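Local coordinates for proto-oncogene tyrosine-protein kinase receptor Ret (Danio rerio, PDB 7AMK), which is a receptor tyrosine kinase that probably recognises GDNF with its co-receptor GFR alpha 1 through an extracellular region including cadherin-like domains and signals by tyrosine phosphorylation, at residues 317-322 and 333-338; 294-299 and 353-358; 287-292 and 323-328. The protein carries 4 engineered substitutions. One frame throughout, in Å; residues are numbered along the deposited sequence.

Interaction 1: 317-322 and 333-338. With NAG (2-acetamido-2-deoxy-beta-D-glucopyranose), chain E.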
loop_
_atom_site.group_PDB
_atom_site.type_symbol
_atom_site.label_atom_id
_atom_site.label_comp_id
_atom_site.label_asym_id
_atom_site.label_seq_id
_atom_site.Cartn_x
_atom_site.Cartn_y
_atom_site.Cartn_z
ATOM N N TYR A 317 -14.319 -1.691 4.536
ATOM C CA TYR A 317 -14.506 -2.810 3.622
ATOM C C TYR A 317 -13.698 -2.539 2.359
ATOM O O TYR A 317 -13.877 -1.499 1.714
ATOM C CB TYR A 317 -15.994 -2.994 3.299
ATOM C CG TYR A 317 -16.787 -3.413 4.511
ATOM C CD1 TYR A 317 -16.908 -4.757 4.837
ATOM C CD2 TYR A 317 -17.381 -2.465 5.351
ATOM C CE1 TYR A 317 -17.602 -5.158 5.922
ATOM C CE2 TYR A 317 -18.092 -2.865 6.465
ATOM C CZ TYR A 317 -18.194 -4.220 6.747
ATOM O OH TYR A 317 -18.878 -4.675 7.853
ATOM N N LYS A 318 -12.807 -3.463 2.009
ATOM C CA LYS A 318 -11.898 -3.260 0.887
ATOM C C LYS A 318 -12.014 -4.425 -0.087
ATOM O O LYS A 318 -11.869 -5.580 0.309
ATOM C CB LYS A 318 -10.457 -3.109 1.389
ATOM C CG LYS A 318 -10.291 -2.037 2.471
ATOM C CD LYS A 318 -8.864 -1.980 2.998
ATOM N N LEU A 319 -12.278 -4.133 -1.354
ATOM C CA LEU A 319 -12.282 -5.182 -2.359
ATOM C C LEU A 319 -10.842 -5.564 -2.672
ATOM O O LEU A 319 -10.013 -4.698 -2.957
ATOM C CB LEU A 319 -13.015 -4.724 -3.618
ATOM C CG LEU A 319 -13.161 -5.757 -4.749
ATOM C CD1 LEU A 319 -13.822 -7.034 -4.241
ATOM C CD2 LEU A 319 -13.940 -5.177 -5.931
ATOM N N LYS A 320 -10.535 -6.857 -2.593
ATOM C CA LYS A 320 -9.167 -7.340 -2.753
ATOM C C LYS A 320 -9.108 -8.377 -3.870
ATOM O O LYS A 320 -10.086 -9.092 -4.114
ATOM C CB LYS A 320 -8.652 -7.960 -1.441
ATOM C CG LYS A 320 -7.184 -7.753 -1.175
ATOM C CD LYS A 320 -6.852 -8.163 0.251
ATOM N N LEU A 321 -7.956 -8.461 -4.543
ATOM C CA LEU A 321 -7.701 -9.528 -5.510
ATOM C C LEU A 321 -7.161 -10.772 -4.810
ATOM O O LEU A 321 -6.215 -10.685 -4.021
ATOM C CB LEU A 321 -6.705 -9.076 -6.588
ATOM C CG LEU A 321 -7.274 -8.471 -7.865
ATOM C CD1 LEU A 321 -6.146 -8.074 -8.800
ATOM C CD2 LEU A 321 -8.196 -9.463 -8.534
ATOM N N SER A 322 -7.744 -11.934 -5.135
ATOM C CA SER A 322 -7.280 -13.224 -4.625
ATOM C C SER A 322 -6.018 -13.705 -5.322
ATOM O O SER A 322 -5.145 -14.291 -4.671
ATOM C CB SER A 322 -8.372 -14.284 -4.795
ATOM O OG SER A 322 -9.556 -13.909 -4.107
ATOM N N PHE A 333 -19.111 -5.898 -13.582
ATOM C CA PHE A 333 -20.188 -6.428 -12.753
ATOM C C PHE A 333 -20.444 -5.517 -11.554
ATOM O O PHE A 333 -19.573 -4.759 -11.108
ATOM C CB PHE A 333 -19.865 -7.848 -12.270
ATOM C CG PHE A 333 -18.566 -7.943 -11.543
ATOM C CD1 PHE A 333 -18.504 -7.706 -10.176
ATOM C CD2 PHE A 333 -17.399 -8.237 -12.227
ATOM C CE1 PHE A 333 -17.301 -7.777 -9.503
ATOM C CE2 PHE A 333 -16.183 -8.315 -11.553
ATOM C CZ PHE A 333 -16.136 -8.082 -10.199
ATOM N N LEU A 334 -21.659 -5.617 -11.026
ATOM C CA LEU A 334 -22.081 -4.845 -9.864
ATOM C C LEU A 334 -22.139 -5.824 -8.691
ATOM O O LEU A 334 -23.057 -6.639 -8.594
ATOM C CB LEU A 334 -23.413 -4.146 -10.132
ATOM C CG LEU A 334 -23.973 -3.271 -8.992
ATOM C CD1 LEU A 334 -22.971 -2.200 -8.535
ATOM C CD2 LEU A 334 -25.337 -2.643 -9.342
ATOM N N LEU A 335 -21.141 -5.754 -7.813
ATOM C CA LEU A 335 -20.941 -6.755 -6.769
ATOM C C LEU A 335 -21.585 -6.253 -5.483
ATOM O O LEU A 335 -21.147 -5.254 -4.904
ATOM C CB LEU A 335 -19.451 -7.035 -6.581
ATOM C CG LEU A 335 -18.999 -7.929 -5.417
ATOM C CD1 LEU A 335 -19.488 -9.362 -5.605
ATOM C CD2 LEU A 335 -17.484 -7.897 -5.244
ATOM N N GLY A 336 -22.636 -6.931 -5.042
ATOM C CA GLY A 336 -23.288 -6.585 -3.802
ATOM C C GLY A 336 -22.616 -7.254 -2.618
ATOM O O GLY A 336 -22.072 -8.358 -2.733
ATOM N N TYR A 337 -22.642 -6.562 -1.472
ATOM C CA TYR A 337 -22.082 -7.095 -0.230
ATOM C C TYR A 337 -22.987 -6.676 0.925
ATOM O O TYR A 337 -23.030 -5.498 1.285
ATOM C CB TYR A 337 -20.644 -6.614 -0.018
ATOM C CG TYR A 337 -19.919 -7.369 1.070
ATOM C CD1 TYR A 337 -19.400 -8.632 0.828
ATOM C CD2 TYR A 337 -19.755 -6.823 2.343
ATOM C CE1 TYR A 337 -18.743 -9.332 1.814
ATOM C CE2 TYR A 337 -19.104 -7.511 3.330
ATOM C CZ TYR A 337 -18.599 -8.773 3.062
ATOM O OH TYR A 337 -17.928 -9.487 4.032
ATOM N N LEU A 338 -23.714 -7.639 1.495
ATOM C CA LEU A 338 -24.648 -7.383 2.587
ATOM C C LEU A 338 -23.908 -7.392 3.918
ATOM O O LEU A 338 -23.316 -8.411 4.296
ATOM C CB LEU A 338 -25.759 -8.427 2.608
ATOM C CG LEU A 338 -26.756 -8.210 3.734
ATOM C CD1 LEU A 338 -27.639 -7.019 3.415
ATOM C CD2 LEU A 338 -27.574 -9.451 3.923
HETATM C C1 NAG E . -29.024 -10.868 9.594
HETATM C C2 NAG E . -29.949 -11.662 8.665
HETATM C C3 NAG E . -31.093 -12.284 9.467
HETATM C C4 NAG E . -30.589 -13.049 10.685
HETATM C C5 NAG E . -29.604 -12.201 11.491
HETATM C C6 NAG E . -28.932 -12.945 12.628
HETATM C C7 NAG E . -30.251 -10.956 6.317
HETATM C C8 NAG E . -29.403 -12.136 5.934
HETATM N N2 NAG E . -30.484 -10.794 7.626
HETATM O O3 NAG E . -31.862 -13.139 8.627
HETATM O O4 NAG E . -31.703 -13.289 11.536
HETATM O O5 NAG E . -28.558 -11.713 10.642
HETATM O O6 NAG E . -29.021 -14.359 12.511
HETATM O O7 NAG E . -30.709 -10.185 5.477
#
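Tyr-317 and Tyr-337, with CA atoms 9.5 Å apart, and Leu-319 and Leu-335, at 9.8 Å, stand opposite each other on two strands that run in roughly opposite senses in facing sheets. This is the interior of a beta-sandwich, the third cadherin-like domain of the receptor: strand 312-321 belongs to one layer and strand 331-341 to the other. No hydrogen bond joins the segments, and apolar side chains bridge them.

The tyrosines reach across nearly at right angles to each other. The rings of Tyr-317 and Tyr-337 form an oblique pair, their planes at 54° and their centroids 5.8 Å apart. CE2 of Tyr-337 sits against the CD1-CE1 side of Tyr-317, 3.8 Å from CE1. The two rings leave their backbones differently: CG of Tyr-317 is anti to its carbonyl carbon (chi1 -66°), whereas CG of Tyr-337 is anti to the backbone N (chi1 -167°). His-298 stacks on the Tyr-317 ring, and Leu-283 packs against Tyr-337.

Two residues along each strand, single methyl branches meet. The end of Leu-319 swings toward the other strand, and its CD1 lies 3.9 Å from CD2 of Leu-335. Val-357 and Ile-296 also touch Leu-319. CB of Leu-335 lies in plane at the edge of the Phe-333 ring. Farther along strand 331-341 a sugar residue comes near: CD2 of Leu-338 approaches the acetamido oxygen O7 of an N-acetylglucosamine (chain E) to 3.6 Å.

Interaction 2: 294-299 and 353-358; sequences FAIEHK and LHFNVT. With NAG (2-acetamido-2-deoxy-beta-D-glucopyranose), chain F.
CG1 of Ile-296 (chi1 -59°) and CG of Phe-355 (chi1 -71°) both lie anti to the carbonyl carbon of their own residue, beside the backbone N. These torsions send the two side chains at each other from opposite directions across the core of the beta-sandwich of cadherin-like domain 3. Strand 294-303 is an outermost strand of one sheet and strand 350-359 an inner strand of the facing sheet; the segments run in opposite senses, Ile-296 facing Phe-355 and Phe-294 facing Val-357.

The terminal methyl of the isoleucine does the touching: CD1 of Ile-296 lies obliquely against the Phe-355 ring, 3.7 Å from CE2 and slightly farther from CD2. Leu-259 packs on the same phenylalanine from strand 255-263. At the other end, the Phe-294 ring, whose residue is the first to leave the helix before the strand, reaches forward with its far atom, and CZ stands 4.3 Å from CG1 of Val-357, a looser contact. Phe-333 meets the Phe-294 ring edge-to-face. The contact across the sheets is purely apolar, with no hydrogen bond between the segments.

The intervening residue Asn-356 faces the other way. With CG anti to the backbone N, it carries its amide off the outer surface of the sheet to an N-linked glycan. The substituted nitrogen also hydrogen-bonds to OD1 of Asp-243, which would steady the linkage, and ND2 of Asn-356 is joined covalently to C1 of the N-acetylglucosamine (chain F) at 1.4 Å.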
loop_
_atom_site.group_PDB
_atom_site.type_symbol
_atom_site.label_atom_id
_atom_site.label_comp_id
_atom_site.label_asym_id
_atom_site.label_seq_id
_atom_site.Cartn_x
_atom_site.Cartn_y
_atom_site.Cartn_z
ATOM N N PHE A 294 -11.949 -12.555 -6.456
ATOM C CA PHE A 294 -12.158 -11.356 -5.662
ATOM C C PHE A 294 -12.509 -11.738 -4.229
ATOM O O PHE A 294 -12.992 -12.840 -3.958
ATOM C CB PHE A 294 -13.260 -10.472 -6.273
ATOM C CG PHE A 294 -12.850 -9.788 -7.551
ATOM C CD1 PHE A 294 -12.231 -8.543 -7.525
ATOM C CD2 PHE A 294 -13.079 -10.391 -8.776
ATOM C CE1 PHE A 294 -11.841 -7.915 -8.701
ATOM C CE2 PHE A 294 -12.700 -9.769 -9.958
ATOM C CZ PHE A 294 -12.078 -8.530 -9.923
ATOM N N ALA A 295 -12.239 -10.822 -3.306
ATOM C CA ALA A 295 -12.577 -11.038 -1.908
ATOM C C ALA A 295 -12.703 -9.687 -1.237
ATOM O O ALA A 295 -12.095 -8.706 -1.674
ATOM C CB ALA A 295 -11.533 -11.895 -1.182
ATOM N N ILE A 296 -13.502 -9.640 -0.178
ATOM C CA ILE A 296 -13.667 -8.429 0.612
ATOM C C ILE A 296 -12.813 -8.553 1.865
ATOM O O ILE A 296 -12.830 -9.592 2.533
ATOM C CB ILE A 296 -15.142 -8.192 0.973
ATOM C CG1 ILE A 296 -15.988 -8.079 -0.298
ATOM C CG2 ILE A 296 -15.271 -6.960 1.856
ATOM C CD1 ILE A 296 -15.564 -6.988 -1.216
ATOM N N GLU A 297 -12.060 -7.505 2.178
ATOM C CA GLU A 297 -11.337 -7.398 3.437
ATOM C C GLU A 297 -12.113 -6.481 4.377
ATOM O O GLU A 297 -12.457 -5.350 4.011
ATOM C CB GLU A 297 -9.926 -6.852 3.220
ATOM N N HIS A 298 -12.386 -6.968 5.581
ATOM C CA HIS A 298 -13.107 -6.208 6.590
ATOM C C HIS A 298 -12.185 -5.932 7.777
ATOM O O HIS A 298 -11.513 -6.842 8.269
ATOM C CB HIS A 298 -14.356 -6.972 7.035
ATOM C CG HIS A 298 -15.086 -6.320 8.167
ATOM N ND1 HIS A 298 -15.865 -7.029 9.057
ATOM C CD2 HIS A 298 -15.151 -5.024 8.555
ATOM C CE1 HIS A 298 -16.369 -6.196 9.951
ATOM N NE2 HIS A 298 -15.953 -4.975 9.669
ATOM N N LYS A 299 -12.132 -4.674 8.217
ATOM C CA LYS A 299 -11.473 -4.308 9.467
ATOM C C LYS A 299 -12.308 -3.234 10.154
ATOM O O LYS A 299 -13.121 -2.559 9.518
ATOM C CB LYS A 299 -10.040 -3.808 9.243
ATOM C CG LYS A 299 -8.970 -4.763 9.705
ATOM C CD LYS A 299 -8.579 -5.764 8.622
ATOM C CE LYS A 299 -7.511 -5.213 7.672
ATOM N N LEU A 353 -23.811 -2.987 0.503
ATOM C CA LEU A 353 -22.724 -2.270 -0.151
ATOM C C LEU A 353 -22.556 -2.760 -1.583
ATOM O O LEU A 353 -22.831 -3.922 -1.889
ATOM C CB LEU A 353 -21.408 -2.446 0.597
ATOM C CG LEU A 353 -21.374 -1.922 2.029
ATOM C CD1 LEU A 353 -20.024 -2.249 2.660
ATOM C CD2 LEU A 353 -21.654 -0.434 2.006
ATOM N N HIS A 354 -22.077 -1.865 -2.450
ATOM C CA HIS A 354 -21.962 -2.123 -3.880
ATOM C C HIS A 354 -20.568 -1.764 -4.359
ATOM O O HIS A 354 -20.098 -0.641 -4.140
ATOM C CB HIS A 354 -22.991 -1.321 -4.690
ATOM C CG HIS A 354 -24.405 -1.560 -4.275
ATOM N ND1 HIS A 354 -25.121 -0.655 -3.522
ATOM C CD2 HIS A 354 -25.233 -2.606 -4.497
ATOM C CE1 HIS A 354 -26.335 -1.129 -3.305
ATOM N NE2 HIS A 354 -26.428 -2.311 -3.883
ATOM N N PHE A 355 -19.926 -2.709 -5.036
ATOM C CA PHE A 355 -18.675 -2.459 -5.733
ATOM C C PHE A 355 -18.975 -2.554 -7.223
ATOM O O PHE A 355 -19.379 -3.614 -7.714
ATOM C CB PHE A 355 -17.585 -3.435 -5.290
ATOM C CG PHE A 355 -17.085 -3.185 -3.878
ATOM C CD1 PHE A 355 -16.111 -2.230 -3.634
ATOM C CD2 PHE A 355 -17.593 -3.908 -2.798
ATOM C CE1 PHE A 355 -15.647 -1.992 -2.337
ATOM C CE2 PHE A 355 -17.134 -3.677 -1.505
ATOM C CZ PHE A 355 -16.157 -2.710 -1.275
ATOM N N ASN A 356 -18.822 -1.425 -7.918
ATOM C CA ASN A 356 -19.068 -1.308 -9.354
ATOM C C ASN A 356 -17.733 -1.528 -10.057
ATOM O O ASN A 356 -16.927 -0.605 -10.175
ATOM C CB ASN A 356 -19.662 0.061 -9.675
ATOM C CG ASN A 356 -19.946 0.235 -11.133
ATOM O OD1 ASN A 356 -20.116 -0.742 -11.846
ATOM N ND2 ASN A 356 -20.009 1.478 -11.592
ATOM N N VAL A 357 -17.491 -2.752 -10.521
ATOM C CA VAL A 357 -16.157 -3.178 -10.939
ATOM C C VAL A 357 -16.057 -3.173 -12.460
ATOM O O VAL A 357 -16.866 -3.807 -13.151
ATOM C CB VAL A 357 -15.820 -4.572 -10.384
ATOM C CG1 VAL A 357 -14.416 -4.999 -10.845
ATOM C CG2 VAL A 357 -15.961 -4.596 -8.861
ATOM N N THR A 358 -15.044 -2.483 -12.974
ATOM C CA THR A 358 -14.654 -2.560 -14.378
ATOM C C THR A 358 -13.285 -3.221 -14.456
ATOM O O THR A 358 -12.319 -2.712 -13.881
ATOM C CB THR A 358 -14.611 -1.168 -15.018
ATOM O OG1 THR A 358 -15.946 -0.689 -15.207
ATOM C CG2 THR A 358 -13.903 -1.216 -16.368
HETATM C C1 NAG F . -20.283 1.762 -12.984
HETATM C C2 NAG F . -21.533 2.647 -13.128
HETATM C C3 NAG F . -21.750 3.059 -14.584
HETATM C C4 NAG F . -20.476 3.628 -15.194
HETATM C C5 NAG F . -19.332 2.645 -15.008
HETATM C C6 NAG F . -18.016 3.159 -15.543
HETATM C C7 NAG F . -23.279 2.258 -11.448
HETATM C C8 NAG F . -24.495 1.457 -11.088
HETATM N N2 NAG F . -22.713 1.965 -12.623
HETATM O O3 NAG F . -22.785 4.034 -14.635
HETATM O O4 NAG F . -20.673 3.863 -16.584
HETATM O O5 NAG F . -19.157 2.404 -13.605
HETATM O O6 NAG F . -17.407 4.052 -14.621
HETATM O O7 NAG F . -22.825 3.127 -10.706
#

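Interaction 3: 287-292 and 323-328. With NAG (2-acetamido-2-deoxy-beta-D-glucopyranose), chain D.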
loop_
_atom_site.group_PDB
_atom_site.type_symbol
_atom_site.label_atom_id
_atom_site.label_comp_id
_atom_site.label_asym_id
_atom_site.label_seq_id
_atom_site.Cartn_x
_atom_site.Cartn_y
_atom_site.Cartn_z
ATOM N N ASP A 287 -21.378 -16.888 -8.417
ATOM C CA ASP A 287 -20.563 -16.783 -9.625
ATOM C C ASP A 287 -19.144 -17.224 -9.278
ATOM O O ASP A 287 -18.487 -16.601 -8.440
ATOM C CB ASP A 287 -20.596 -15.360 -10.172
ATOM C CG ASP A 287 -19.853 -15.208 -11.494
ATOM O OD1 ASP A 287 -18.784 -15.843 -11.669
ATOM O OD2 ASP A 287 -20.331 -14.443 -12.361
ATOM N N SER A 288 -18.683 -18.303 -9.915
ATOM C CA SER A 288 -17.415 -18.903 -9.519
ATOM C C SER A 288 -16.248 -17.990 -9.861
ATOM O O SER A 288 -15.284 -17.879 -9.093
ATOM C CB SER A 288 -17.245 -20.274 -10.184
ATOM O OG SER A 288 -17.149 -20.166 -11.598
ATOM N N TRP A 289 -16.316 -17.323 -11.010
ATOM C CA TRP A 289 -15.228 -16.440 -11.396
ATOM C C TRP A 289 -15.050 -15.327 -10.372
ATOM O O TRP A 289 -13.942 -15.096 -9.881
ATOM C CB TRP A 289 -15.487 -15.874 -12.788
ATOM C CG TRP A 289 -14.363 -15.043 -13.303
ATOM C CD1 TRP A 289 -13.241 -15.486 -13.930
ATOM C CD2 TRP A 289 -14.253 -13.619 -13.237
ATOM N NE1 TRP A 289 -12.433 -14.426 -14.257
ATOM C CE2 TRP A 289 -13.033 -13.267 -13.844
ATOM C CE3 TRP A 289 -15.067 -12.606 -12.723
ATOM C CZ2 TRP A 289 -12.607 -11.948 -13.956
ATOM C CZ3 TRP A 289 -14.640 -11.291 -12.830
ATOM C CH2 TRP A 289 -13.421 -10.976 -13.443
ATOM N N ILE A 290 -16.141 -14.651 -10.011
ATOM C CA ILE A 290 -16.055 -13.567 -9.032
ATOM C C ILE A 290 -15.519 -14.083 -7.701
ATOM O O ILE A 290 -14.583 -13.513 -7.131
ATOM C CB ILE A 290 -17.422 -12.881 -8.858
ATOM C CG1 ILE A 290 -17.861 -12.233 -10.170
ATOM C CG2 ILE A 290 -17.351 -11.835 -7.757
ATOM C CD1 ILE A 290 -19.210 -11.589 -10.097
ATOM N N LYS A 291 -16.104 -15.172 -7.184
ATOM C CA LYS A 291 -15.702 -15.680 -5.870
ATOM C C LYS A 291 -14.231 -16.100 -5.843
ATOM O O LYS A 291 -13.518 -15.807 -4.877
ATOM C CB LYS A 291 -16.592 -16.853 -5.455
ATOM C CG LYS A 291 -18.072 -16.524 -5.331
ATOM N N ASN A 292 -13.758 -16.784 -6.887
ATOM C CA ASN A 292 -12.391 -17.302 -6.915
ATOM C C ASN A 292 -11.334 -16.249 -7.217
ATOM O O ASN A 292 -10.144 -16.530 -7.046
ATOM C CB ASN A 292 -12.253 -18.418 -7.956
ATOM C CG ASN A 292 -12.756 -19.747 -7.452
ATOM O OD1 ASN A 292 -12.751 -20.013 -6.249
ATOM N ND2 ASN A 292 -13.196 -20.591 -8.367
ATOM N N GLN A 323 -5.917 -13.471 -6.633
ATOM C CA GLN A 323 -4.784 -13.899 -7.436
ATOM C C GLN A 323 -4.622 -12.954 -8.616
ATOM O O GLN A 323 -5.558 -12.245 -8.998
ATOM C CB GLN A 323 -4.970 -15.336 -7.929
ATOM C CG GLN A 323 -6.346 -15.586 -8.507
ATOM C CD GLN A 323 -6.670 -17.058 -8.595
ATOM O OE1 GLN A 323 -5.772 -17.899 -8.593
ATOM N NE2 GLN A 323 -7.957 -17.382 -8.664
ATOM N N ASN A 324 -3.418 -12.961 -9.195
ATOM C CA ASN A 324 -3.134 -12.144 -10.373
ATOM C C ASN A 324 -4.103 -12.475 -11.500
ATOM O O ASN A 324 -4.110 -13.599 -12.007
ATOM C CB ASN A 324 -1.695 -12.368 -10.835
ATOM C CG ASN A 324 -0.692 -12.199 -9.707
ATOM O OD1 ASN A 324 -0.983 -11.567 -8.684
ATOM N ND2 ASN A 324 0.490 -12.771 -9.885
ATOM N N LEU A 325 -4.914 -11.490 -11.899
ATOM C CA LEU A 325 -5.903 -11.699 -12.950
ATOM C C LEU A 325 -5.244 -11.665 -14.319
ATOM O O LEU A 325 -4.466 -10.754 -14.627
ATOM C CB LEU A 325 -7.004 -10.647 -12.885
ATOM C CG LEU A 325 -8.296 -11.144 -12.242
ATOM C CD1 LEU A 325 -9.498 -10.792 -13.110
ATOM C CD2 LEU A 325 -8.221 -12.648 -11.972
ATOM N N SER A 326 -5.564 -12.663 -15.142
ATOM C CA SER A 326 -5.009 -12.725 -16.481
ATOM C C SER A 326 -5.254 -11.408 -17.205
ATOM O O SER A 326 -6.301 -10.776 -17.045
ATOM C CB SER A 326 -5.632 -13.885 -17.254
ATOM O OG SER A 326 -5.292 -13.808 -18.622
ATOM N N VAL A 327 -4.269 -10.978 -17.986
ATOM C CA VAL A 327 -4.428 -9.735 -18.722
ATOM C C VAL A 327 -5.479 -9.824 -19.813
ATOM O O VAL A 327 -5.879 -8.782 -20.342
ATOM C CB VAL A 327 -3.076 -9.303 -19.311
ATOM C CG1 VAL A 327 -2.082 -9.108 -18.197
ATOM C CG2 VAL A 327 -2.581 -10.337 -20.319
ATOM N N THR A 328 -5.957 -11.027 -20.152
ATOM C CA THR A 328 -6.984 -11.158 -21.176
ATOM C C THR A 328 -8.399 -11.019 -20.628
ATOM O O THR A 328 -9.328 -10.822 -21.417
ATOM C CB THR A 328 -6.846 -12.499 -21.931
ATOM O OG1 THR A 328 -7.098 -13.600 -21.055
ATOM C CG2 THR A 328 -5.450 -12.648 -22.520
HETATM C C1 NAG D . 1.556 -12.699 -8.918
HETATM C C2 NAG D . 2.410 -13.965 -8.992
HETATM C C3 NAG D . 3.620 -13.853 -8.066
HETATM C C4 NAG D . 4.407 -12.580 -8.357
HETATM C C5 NAG D . 3.481 -11.365 -8.307
HETATM C C6 NAG D . 4.162 -10.082 -8.728
HETATM C C7 NAG D . 1.400 -15.603 -7.445
HETATM C C8 NAG D . 0.561 -16.842 -7.340
HETATM N N2 NAG D . 1.624 -15.152 -8.684
HETATM O O3 NAG D . 4.446 -14.997 -8.250
HETATM O O4 NAG D . 5.441 -12.407 -7.391
HETATM O O5 NAG D . 2.373 -11.549 -9.200
HETATM O O6 NAG D . 4.205 -9.958 -10.144
HETATM O O7 NAG D . 1.852 -15.040 -6.453
#
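Trp-289 and Leu-325 supply the apolar part of this contact between a short helix and a loop at one end of the cadherin-like domain 3 sandwich. CG of Trp-289 lies anti to the backbone N (chi1 -175°), directing the six-membered part of the indole at the leucine. One methyl meets it: CD1 of Leu-325 lies 3.4 Å from CZ2 and 3.9 Å from CH2 of Trp-289, approaching obliquely. The shortness of this approach is doubtful, because both side-chain torsions of Leu-325 depart from staggered values.

The polar link across the segments is one weak hydrogen bond. NE2 of Gln-323 donates to the backbone O of Asn-292 over 2.9 Å, but the N-H points well off the acceptor (121°). The same amide nitrogen has a second weak bond to Asn-293 OD1, so it is shared at the end of the helix.

Each segment is also braced internally. Asp-287 is the N-cap: its OD1 accepts weakly from Trp-289 N and Ile-290 N. In the loop, OG of Ser-326 accepts from Thr-328 N at 3.2 Å, forming an ST turn, and also from Thr-328 OG1.

Covalently, Asn-324 ND2 holds C1 of an N-acetylglucosamine (chain D) at 1.4 Å.

Helix 288-293 lies against strand 331-341, with Trp-289 on Arg-331 and Phe-333, and Ile-290 on Leu-335. The loop, connecting strands 312-321 and 331-341, meets Gln-462 and Leu-465 of the cadherin-like domain 4 region.

Overall arrangement
Interactions 1 and 2 share one core, their centres about 2 Å apart, whereas interaction 3 lies about 12 and 14 Å from them at one end of the same sandwich. Strands 294-303 and 312-321 are neighbours in one sheet, strands 331-341 and 350-359 in the other, so the first two contacts join the same pair of sheets. Along the chain, interaction 1 is nested inside interaction 2. Interaction 3 crosses both: helix 288-293 leads directly into strand 294-303, and loop 323-328 follows strand 312-321. Trp-289 packs on Phe-294, consistent with a hydrophobic core that extends toward the end where loop 323-328 meets the domain 4 region.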